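Local coordinates for cyclic nucleotide-binding protein (Ruegeria pomeroyi, PDB 3FX3) that probably acts as a DNA-binding transcription regulator of the Crp family, pairing a cyclic nucleotide-binding domain with a helix-turn-helix domain, at residues Trp62-Arg67 with Gly72-Val77. Residues are numbered along the deposited sequence; the frame is centred on the assembly and turned at random.
Sequences WVKLFR and GSEAVV
The Phe66 ring carries the carboxylate of Glu74 on one face: the two planes are stacked, only 20° apart, with Glu74 OE1 3.8 Å above the ring plane and displaced toward the rim. Glu74 CD comes to 3.5 Å from Phe66 CE2, and the methylene CG lies against CD2, so the acid runs obliquely over this side of the ring. Phe66 has its CG between the backbone N and the carbonyl carbon (chi1 63°), which stands the ring up from the sheet beside the extended Glu74 chain. The same Glu74 OE1 that lies over the ring also meets Lys64, whose extended chain passes Val76 CG2 to form a long salt bridge, NZ to OE1 3.5 Å. A water takes a hydrogen bond from Lys64 NZ and is also hydrogen-bonded to Glu74 OE1, bridging the same pair by shorter bonds. On the face opposite Phe66, the guanidinium of Arg67 meets the methyl of Ala75 obliquely. In the backbone, Arg67 and Ala75 form a hydrogen-bonded pair, Arg67 N to Ala75 O 3.0 Å and Ala75 N to Arg67 O 2.9 Å, while Val77 N donates to Leu65 O at 2.7 Å. Phe66 and Val76 make the intervening non-hydrogen-bonded pair. Strand 100-103 flanks strand 62-68 on its other edge, and Leu183 of helix 182-187 touches Val76. This is an antiparallel beta hairpin within the jelly-roll-like beta fold of cyclic nucleotide-binding domains.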
ATOM      1  N   TRP B  62     -15.444  -2.405 -16.799  1.00 27.38           N
ATOM      2  CA  TRP B  62     -15.517  -1.903 -15.420  1.00 27.12           C
ATOM      3  C   TRP B  62     -16.498  -2.748 -14.612  1.00 26.98           C
ATOM      4  O   TRP B  62     -17.622  -2.995 -15.050  1.00 27.51           O
ATOM      5  CB  TRP B  62     -15.983  -0.456 -15.417  1.00 27.64           C
ATOM      6  CG  TRP B  62     -14.942   0.502 -15.876  1.00 28.55           C
ATOM      7  CD1 TRP B  62     -14.661   0.860 -17.158  1.00 29.73           C
ATOM      8  CD2 TRP B  62     -14.019   1.216 -15.043  1.00 29.77           C
ATOM      9  NE1 TRP B  62     -13.613   1.766 -17.177  1.00 30.46           N
ATOM     10  CE2 TRP B  62     -13.202   1.987 -15.886  1.00 30.93           C
ATOM     11  CE3 TRP B  62     -13.805   1.269 -13.664  1.00 31.31           C
ATOM     12  CZ2 TRP B  62     -12.186   2.804 -15.397  1.00 32.27           C
ATOM     13  CZ3 TRP B  62     -12.798   2.093 -13.176  1.00 33.53           C
ATOM     14  CH2 TRP B  62     -12.017   2.862 -14.044  1.00 31.24           C
ATOM     15  N   VAL B  63     -16.073  -3.174 -13.432  1.00 26.27           N
ATOM     16  CA  VAL B  63     -16.901  -3.963 -12.518  1.00 26.37           C
ATOM     17  C   VAL B  63     -17.089  -3.160 -11.252  1.00 27.02           C
ATOM     18  O   VAL B  63     -16.135  -2.563 -10.749  1.00 26.94           O
ATOM     19  CB  VAL B  63     -16.201  -5.296 -12.198  1.00 25.61           C
ATOM     20  CG1 VAL B  63     -16.937  -6.092 -11.121  1.00 24.68           C
ATOM     21  CG2 VAL B  63     -16.082  -6.101 -13.483  1.00 24.61           C
ATOM     22  N   LYS B  64     -18.307  -3.104 -10.730  1.00 27.06           N
ATOM     23  CA  LYS B  64     -18.522  -2.436  -9.443  1.00 27.68           C
ATOM     24  C   LYS B  64     -18.804  -3.461  -8.353  1.00 28.15           C
ATOM     25  O   LYS B  64     -19.443  -4.480  -8.608  1.00 28.59           O
ATOM     26  CB  LYS B  64     -19.647  -1.413  -9.522  1.00 27.67           C
ATOM     27  CG  LYS B  64     -21.074  -1.970  -9.468  1.00 30.22           C
ATOM     28  CD  LYS B  64     -22.157  -0.861  -9.439  1.00 30.87           C
ATOM     29  CE  LYS B  64     -23.503  -1.414  -9.920  1.00 31.96           C
ATOM     30  NZ  LYS B  64     -24.620  -0.422  -9.960  1.00 32.31           N
ATOM     31  N   LEU B  65     -18.333  -3.187  -7.147  1.00 27.81           N
ATOM     32  CA  LEU B  65     -18.671  -3.977  -5.981  1.00 28.43           C
ATOM     33  C   LEU B  65     -19.558  -3.095  -5.104  1.00 28.70           C
ATOM     34  O   LEU B  65     -19.245  -1.931  -4.908  1.00 28.94           O
ATOM     35  CB  LEU B  65     -17.412  -4.364  -5.203  1.00 27.77           C
ATOM     36  CG  LEU B  65     -16.631  -5.614  -5.647  1.00 31.36           C
ATOM     37  CD1 LEU B  65     -16.610  -5.789  -7.123  1.00 32.79           C
ATOM     38  CD2 LEU B  65     -15.189  -5.637  -5.071  1.00 30.81           C
ATOM     39  N   PHE B  66     -20.617  -3.659  -4.540  1.00 29.09           N
ATOM     40  CA  PHE B  66     -21.558  -2.878  -3.731  1.00 30.28           C
ATOM     41  C   PHE B  66     -22.210  -3.752  -2.656  1.00 31.77           C
ATOM     42  O   PHE B  66     -22.329  -4.965  -2.830  1.00 30.37           O
ATOM     43  CB  PHE B  66     -22.623  -2.246  -4.642  1.00 30.23           C
ATOM     44  CG  PHE B  66     -23.491  -3.245  -5.368  1.00 29.35           C
ATOM     45  CD1 PHE B  66     -23.094  -3.766  -6.581  1.00 31.55           C
ATOM     46  CD2 PHE B  66     -24.724  -3.629  -4.846  1.00 28.38           C
ATOM     47  CE1 PHE B  66     -23.882  -4.696  -7.262  1.00 31.38           C
ATOM     48  CE2 PHE B  66     -25.537  -4.551  -5.513  1.00 27.91           C
ATOM     49  CZ  PHE B  66     -25.124  -5.076  -6.729  1.00 29.80           C
ATOM     50  N   ARG B  67     -22.588  -3.147  -1.533  1.00 34.40           N
ATOM     51  CA  ARG B  67     -23.389  -3.848  -0.546  1.00 37.16           C
ATOM     52  C   ARG B  67     -24.756  -3.226  -0.405  1.00 37.74           C
ATOM     53  O   ARG B  67     -24.947  -2.051  -0.697  1.00 38.14           O
ATOM     54  CB  ARG B  67     -22.699  -3.975   0.804  1.00 38.25           C
ATOM     55  CG  ARG B  67     -22.314  -2.688   1.483  1.00 44.68           C
ATOM     56  CD  ARG B  67     -21.907  -2.960   2.969  1.00 52.52           C
ATOM     57  NE  ARG B  67     -22.993  -2.659   3.917  1.00 58.12           N
ATOM     58  CZ  ARG B  67     -23.408  -1.427   4.251  1.00 62.17           C
ATOM     59  NH1 ARG B  67     -22.826  -0.338   3.709  1.00 63.38           N
ATOM     60  NH2 ARG B  67     -24.425  -1.278   5.120  1.00 61.28           N
ATOM     61  N   GLY B  72     -32.169  -0.877   2.017  1.00 41.04           N
ATOM     62  CA  GLY B  72     -32.285  -1.479   0.699  1.00 41.33           C
ATOM     63  C   GLY B  72     -31.586  -0.764  -0.444  1.00 41.81           C
ATOM     64  O   GLY B  72     -31.816  -1.098  -1.596  1.00 42.30           O
ATOM     65  N   SER B  73     -30.749   0.220  -0.139  1.00 42.07           N
ATOM     66  CA  SER B  73     -30.004   0.929  -1.180  1.00 42.95           C
ATOM     67  C   SER B  73     -28.653   0.271  -1.459  1.00 42.58           C
ATOM     68  O   SER B  73     -28.024  -0.284  -0.570  1.00 41.42           O
ATOM     69  CB  SER B  73     -29.794   2.401  -0.807  1.00 43.14           C
ATOM     70  OG  SER B  73     -31.013   3.122  -0.962  1.00 45.47           O
ATOM     71  N   GLU B  74     -28.252   0.321  -2.727  1.00 43.23           N
ATOM     72  CA  GLU B  74     -26.944  -0.147  -3.161  1.00 43.27           C
ATOM     73  C   GLU B  74     -25.934   0.922  -2.771  1.00 41.85           C
ATOM     74  O   GLU B  74     -26.025   2.048  -3.249  1.00 43.14           O
ATOM     75  CB  GLU B  74     -26.919  -0.395  -4.685  1.00 44.09           C
ATOM     76  CG  GLU B  74     -27.827  -1.579  -5.156  1.00 47.00           C
ATOM     77  CD  GLU B  74     -27.645  -1.986  -6.642  1.00 50.57           C
ATOM     78  OE1 GLU B  74     -26.803  -1.390  -7.369  1.00 53.24           O
ATOM     79  OE2 GLU B  74     -28.354  -2.939  -7.073  1.00 52.68           O
ATOM     80  N   ALA B  75     -25.020   0.574  -1.868  1.00 39.63           N
ATOM     81  CA  ALA B  75     -23.844   1.372  -1.534  1.00 37.78           C
ATOM     82  C   ALA B  75     -22.608   0.838  -2.306  1.00 36.16           C
ATOM     83  O   ALA B  75     -22.112  -0.227  -1.965  1.00 34.76           O
ATOM     84  CB  ALA B  75     -23.574   1.266  -0.036  1.00 37.42           C
ATOM     85  N   VAL B  76     -22.106   1.578  -3.300  1.00 34.67           N
ATOM     86  CA  VAL B  76     -20.910   1.175  -4.058  1.00 34.02           C
ATOM     87  C   VAL B  76     -19.685   1.217  -3.163  1.00 34.48           C
ATOM     88  O   VAL B  76     -19.429   2.205  -2.523  1.00 35.75           O
ATOM     89  CB  VAL B  76     -20.675   2.037  -5.314  1.00 33.39           C
ATOM     90  CG1 VAL B  76     -19.363   1.660  -6.025  1.00 30.55           C
ATOM     91  CG2 VAL B  76     -21.863   1.887  -6.289  1.00 33.18           C
ATOM     92  N   VAL B  77     -18.944   0.126  -3.118  1.00 34.88           N
ATOM     93  CA  VAL B  77     -17.749  -0.006  -2.289  1.00 35.43           C
ATOM     94  C   VAL B  77     -16.469   0.195  -3.121  1.00 35.06           C
ATOM     95  O   VAL B  77     -15.461   0.688  -2.609  1.00 36.65           O
ATOM     96  CB  VAL B  77     -17.696  -1.428  -1.674  1.00 35.96           C
ATOM     97  CG1 VAL B  77     -16.304  -1.731  -1.041  1.00 36.81           C
ATOM     98  CG2 VAL B  77     -18.788  -1.596  -0.699  1.00 35.15           C
TER
HETATM   99  O   HOH W   1     -26.687  -2.026 -10.003  1.00 39.06           O